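Local coordinates for protein DNA primase (Helicobacter pylori, PDB 4EHS) that synthesises the short RNA primers of DNA replication, binds the DnaB helicase through the C-terminal domain present here, and stimulates that helicase, at residues L36-L41 / V81-D86. Numbering follows the deposited sequence.
Sequences LVIRYL and VALLLD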
ATOM      1  N   LEU A  36      -1.095  -1.562  21.275  1.00 12.17           N
ATOM      2  CA  LEU A  36      -2.066  -2.656  21.251  1.00 11.71           C
ATOM      3  C   LEU A  36      -1.890  -3.455  19.990  1.00 12.76           C
ATOM      4  O   LEU A  36      -1.800  -4.673  20.057  1.00 11.73           O
ATOM      5  CB  LEU A  36      -3.488  -2.167  21.496  1.00 12.61           C
ATOM      6  CG  LEU A  36      -4.597  -3.205  21.563  1.00 14.14           C
ATOM      7  CD1 LEU A  36      -4.376  -4.105  22.769  1.00 16.65           C
ATOM      8  CD2 LEU A  36      -5.939  -2.474  21.670  1.00 15.17           C
ATOM      9  N   VAL A  37      -1.781  -2.730  18.879  1.00 11.34           N
ATOM     10  CA  VAL A  37      -1.682  -3.365  17.561  1.00 13.46           C
ATOM     11  C   VAL A  37      -0.380  -4.198  17.555  1.00 11.48           C
ATOM     12  O   VAL A  37      -0.407  -5.380  17.167  1.00 12.05           O
ATOM     13  CB  VAL A  37      -1.772  -2.302  16.427  1.00 12.47           C
ATOM     14  CG1 VAL A  37      -1.297  -2.938  15.130  1.00 13.75           C
ATOM     15  CG2 VAL A  37      -3.228  -1.851  16.212  1.00 13.54           C
ATOM     16  N   ILE A  38       0.743  -3.635  18.017  1.00 12.04           N
ATOM     17  CA  ILE A  38       2.002  -4.332  17.961  1.00 11.97           C
ATOM     18  C   ILE A  38       1.986  -5.538  18.913  1.00 13.26           C
ATOM     19  O   ILE A  38       2.618  -6.579  18.652  1.00 11.14           O
ATOM     20  CB  ILE A  38       3.154  -3.370  18.250  1.00 13.06           C
ATOM     21  CG1 ILE A  38       3.258  -2.368  17.055  1.00 13.96           C
ATOM     22  CG2 ILE A  38       4.492  -4.139  18.348  1.00 13.41           C
ATOM     23  CD1 ILE A  38       4.169  -1.191  17.365  1.00 14.52           C
ATOM     24  N   ARG A  39       1.312  -5.321  20.046  1.00 11.97           N
ATOM     25  CA  ARG A  39       1.243  -6.437  21.049  1.00 12.41           C
ATOM     26  C   ARG A  39       0.534  -7.681  20.431  1.00 11.91           C
ATOM     27  O   ARG A  39       0.940  -8.878  20.642  1.00 11.97           O
ATOM     28  CB  ARG A  39       0.516  -5.904  22.319  1.00 11.89           C
ATOM     29  CG  ARG A  39       0.455  -7.095  23.338  1.00 13.33           C
ATOM     30  CD  ARG A  39       1.846  -7.555  23.777  1.00 14.30           C
ATOM     31  NE  ARG A  39       1.529  -8.537  24.845  1.00 17.21           N
ATOM     32  CZ  ARG A  39       1.474  -8.190  26.118  1.00 16.59           C
ATOM     33  NH1 ARG A  39       1.987  -7.004  26.527  1.00 19.19           N
ATOM     34  NH2 ARG A  39       1.018  -9.106  27.011  1.00 19.29           N
ATOM     35  N   TYR A  40      -0.541  -7.441  19.688  1.00 10.61           N
ATOM     36  CA  TYR A  40      -1.200  -8.533  18.949  1.00 11.75           C
ATOM     37  C   TYR A  40      -0.198  -9.200  17.998  1.00 12.15           C
ATOM     38  O   TYR A  40      -0.152 -10.443  17.911  1.00 13.46           O
ATOM     39  CB  TYR A  40      -2.321  -8.030  18.087  1.00 10.96           C
ATOM     40  CG  TYR A  40      -3.683  -7.957  18.781  1.00 11.52           C
ATOM     41  CD1 TYR A  40      -4.419  -9.105  18.991  1.00 12.69           C
ATOM     42  CD2 TYR A  40      -4.198  -6.742  19.210  1.00 12.14           C
ATOM     43  CE1 TYR A  40      -5.703  -9.056  19.600  1.00 13.23           C
ATOM     44  CE2 TYR A  40      -5.464  -6.672  19.826  1.00 13.08           C
ATOM     45  CZ  TYR A  40      -6.195  -7.861  20.064  1.00 14.68           C
ATOM     46  OH  TYR A  40      -7.440  -7.810  20.658  1.00 15.29           O
ATOM     47  N   LEU A  41       0.543  -8.397  17.227  1.00 11.73           N
ATOM     48  CA  LEU A  41       1.590  -8.983  16.316  1.00 11.77           C
ATOM     49  C   LEU A  41       2.684  -9.758  17.063  1.00 13.26           C
ATOM     50  O   LEU A  41       3.197 -10.775  16.548  1.00 13.08           O
ATOM     51  CB  LEU A  41       2.273  -7.873  15.511  1.00 12.51           C
ATOM     52  CG  LEU A  41       1.254  -6.912  14.886  1.00 13.21           C
ATOM     53  CD1 LEU A  41       2.124  -5.936  14.115  1.00 14.39           C
ATOM     54  CD2 LEU A  41       0.225  -7.515  13.911  1.00 15.20           C
ATOM     55  N   VAL A  81      10.804  -6.138  23.971  1.00 24.84           N
ATOM     56  CA  VAL A  81      10.660  -6.923  25.205  1.00 29.15           C
ATOM     57  C   VAL A  81       9.697  -6.211  26.177  1.00 28.39           C
ATOM     58  O   VAL A  81       8.751  -6.810  26.713  1.00 25.30           O
ATOM     59  CB  VAL A  81      12.049  -7.222  25.841  1.00 29.73           C
ATOM     60  CG1 VAL A  81      11.920  -7.701  27.298  1.00 30.46           C
ATOM     61  CG2 VAL A  81      12.820  -8.204  24.940  1.00 28.08           C
ATOM     62  N   ALA A  82       9.879  -4.908  26.343  1.00 26.10           N
ATOM     63  CA  ALA A  82       9.070  -4.185  27.310  1.00 26.54           C
ATOM     64  C   ALA A  82       7.593  -4.175  26.871  1.00 26.45           C
ATOM     65  O   ALA A  82       6.656  -4.286  27.698  1.00 25.51           O
ATOM     66  CB  ALA A  82       9.581  -2.766  27.453  1.00 27.26           C
ATOM     67  N   LEU A  83       7.372  -4.029  25.568  1.00 22.78           N
ATOM     68  CA  LEU A  83       6.014  -4.053  25.099  1.00 21.20           C
ATOM     69  C   LEU A  83       5.390  -5.464  25.272  1.00 23.35           C
ATOM     70  O   LEU A  83       4.223  -5.594  25.631  1.00 24.07           O
ATOM     71  CB  LEU A  83       6.020  -3.569  23.622  1.00 20.35           C
ATOM     72  CG  LEU A  83       4.756  -3.536  22.815  1.00 21.52           C
ATOM     73  CD1 LEU A  83       3.721  -2.691  23.523  1.00 19.54           C
ATOM     74  CD2 LEU A  83       5.056  -2.961  21.442  1.00 21.57           C
ATOM     75  N   LEU A  84       6.187  -6.522  25.068  1.00 22.75           N
ATOM     76  CA  LEU A  84       5.679  -7.877  25.119  1.00 23.79           C
ATOM     77  C   LEU A  84       5.310  -8.204  26.571  1.00 25.97           C
ATOM     78  O   LEU A  84       4.438  -9.072  26.829  1.00 25.51           O
ATOM     79  CB  LEU A  84       6.755  -8.861  24.601  1.00 25.00           C
ATOM     80  CG  LEU A  84       6.333 -10.343  24.422  1.00 27.33           C
ATOM     81  CD1 LEU A  84       6.266 -11.104  25.746  1.00 35.41           C
ATOM     82  CD2 LEU A  84       5.049 -10.589  23.623  1.00 26.41           C
ATOM     83  N   LEU A  85       5.965  -7.488  27.477  1.00 23.67           N
ATOM     84  CA  LEU A  85       5.846  -7.655  28.929  1.00 30.29           C
ATOM     85  C   LEU A  85       4.816  -6.730  29.624  1.00 35.00           C
ATOM     86  O   LEU A  85       4.358  -7.035  30.700  1.00 35.20           O
ATOM     87  CB  LEU A  85       7.196  -7.373  29.580  1.00 33.43           C
ATOM     88  CG  LEU A  85       8.247  -8.455  29.904  1.00 44.50           C
ATOM     89  CD1 LEU A  85       8.695  -9.297  28.697  1.00 46.48           C
ATOM     90  CD2 LEU A  85       9.445  -7.804  30.603  1.00 41.94           C
ATOM     91  N   ASP A  86       4.503  -5.589  29.013  1.00 28.87           N
ATOM     92  CA  ASP A  86       3.479  -4.635  29.467  1.00 24.39           C
ATOM     93  C   ASP A  86       2.210  -5.353  29.983  1.00 24.07           C
ATOM     94  O   ASP A  86       1.535  -6.090  29.264  1.00 19.74           O
ATOM     95  CB  ASP A  86       3.131  -3.705  28.268  1.00 24.35           C
ATOM     96  CG  ASP A  86       2.398  -2.457  28.660  1.00 23.60           C
ATOM     97  OD1 ASP A  86       1.640  -2.465  29.631  1.00 25.98           O
ATOM     98  OD2 ASP A  86       2.480  -1.454  27.935  1.00 25.79           O
TER
HETATM   99  O   HOH W   1       1.018  -9.338  29.917  1.00 41.47           O
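A polar contact between helices within the helicase-binding domain of the primase brings Arg-39 of helix 30-43 to the C-terminal end of helix 78-85. The short axes run nearly perpendicular, at -91° and 9.6 Å apart, and Arg-39 and Leu-84 have the closest CA atoms. With CG anti to the backbone N (chi1 180°) and a bend at chi2, the arginine chain reaches the carbonyls at the end of the other helix, where NH1 bonds to Leu-83 O within it and Asp-86 O just beyond it. The bond from Arg-39 NH1 to Asp-86 O (2.9 Å) is nearly straight, lies close to the guanidinium plane and uses a carbonyl lone pair; that to Leu-83 O (2.8 Å) is more bent, at 135°, and tilted from that plane. Leu-84 O sits over the guanidinium face, 3.2 Å from Arg-39 CZ, without a hydrogen bond. A water accepts from NH2 and donates weakly to Asp-86 O, while Glu-43 forms a salt bridge with Arg-39 NE and probably helps to orient the group. Beside this polar end, Ile-38 CG2 meets Leu-83 CD2 tightly at 3.4 Å, the two side chains crossing at about a right angle; Phe-67 of helix 64-71 also packs on Ile-38. Asp-86 OD1 bonds to the backbone N of Asn-88. The positive group should suit the helix dipole in this near-perpendicular helix pair of an all-helical domain.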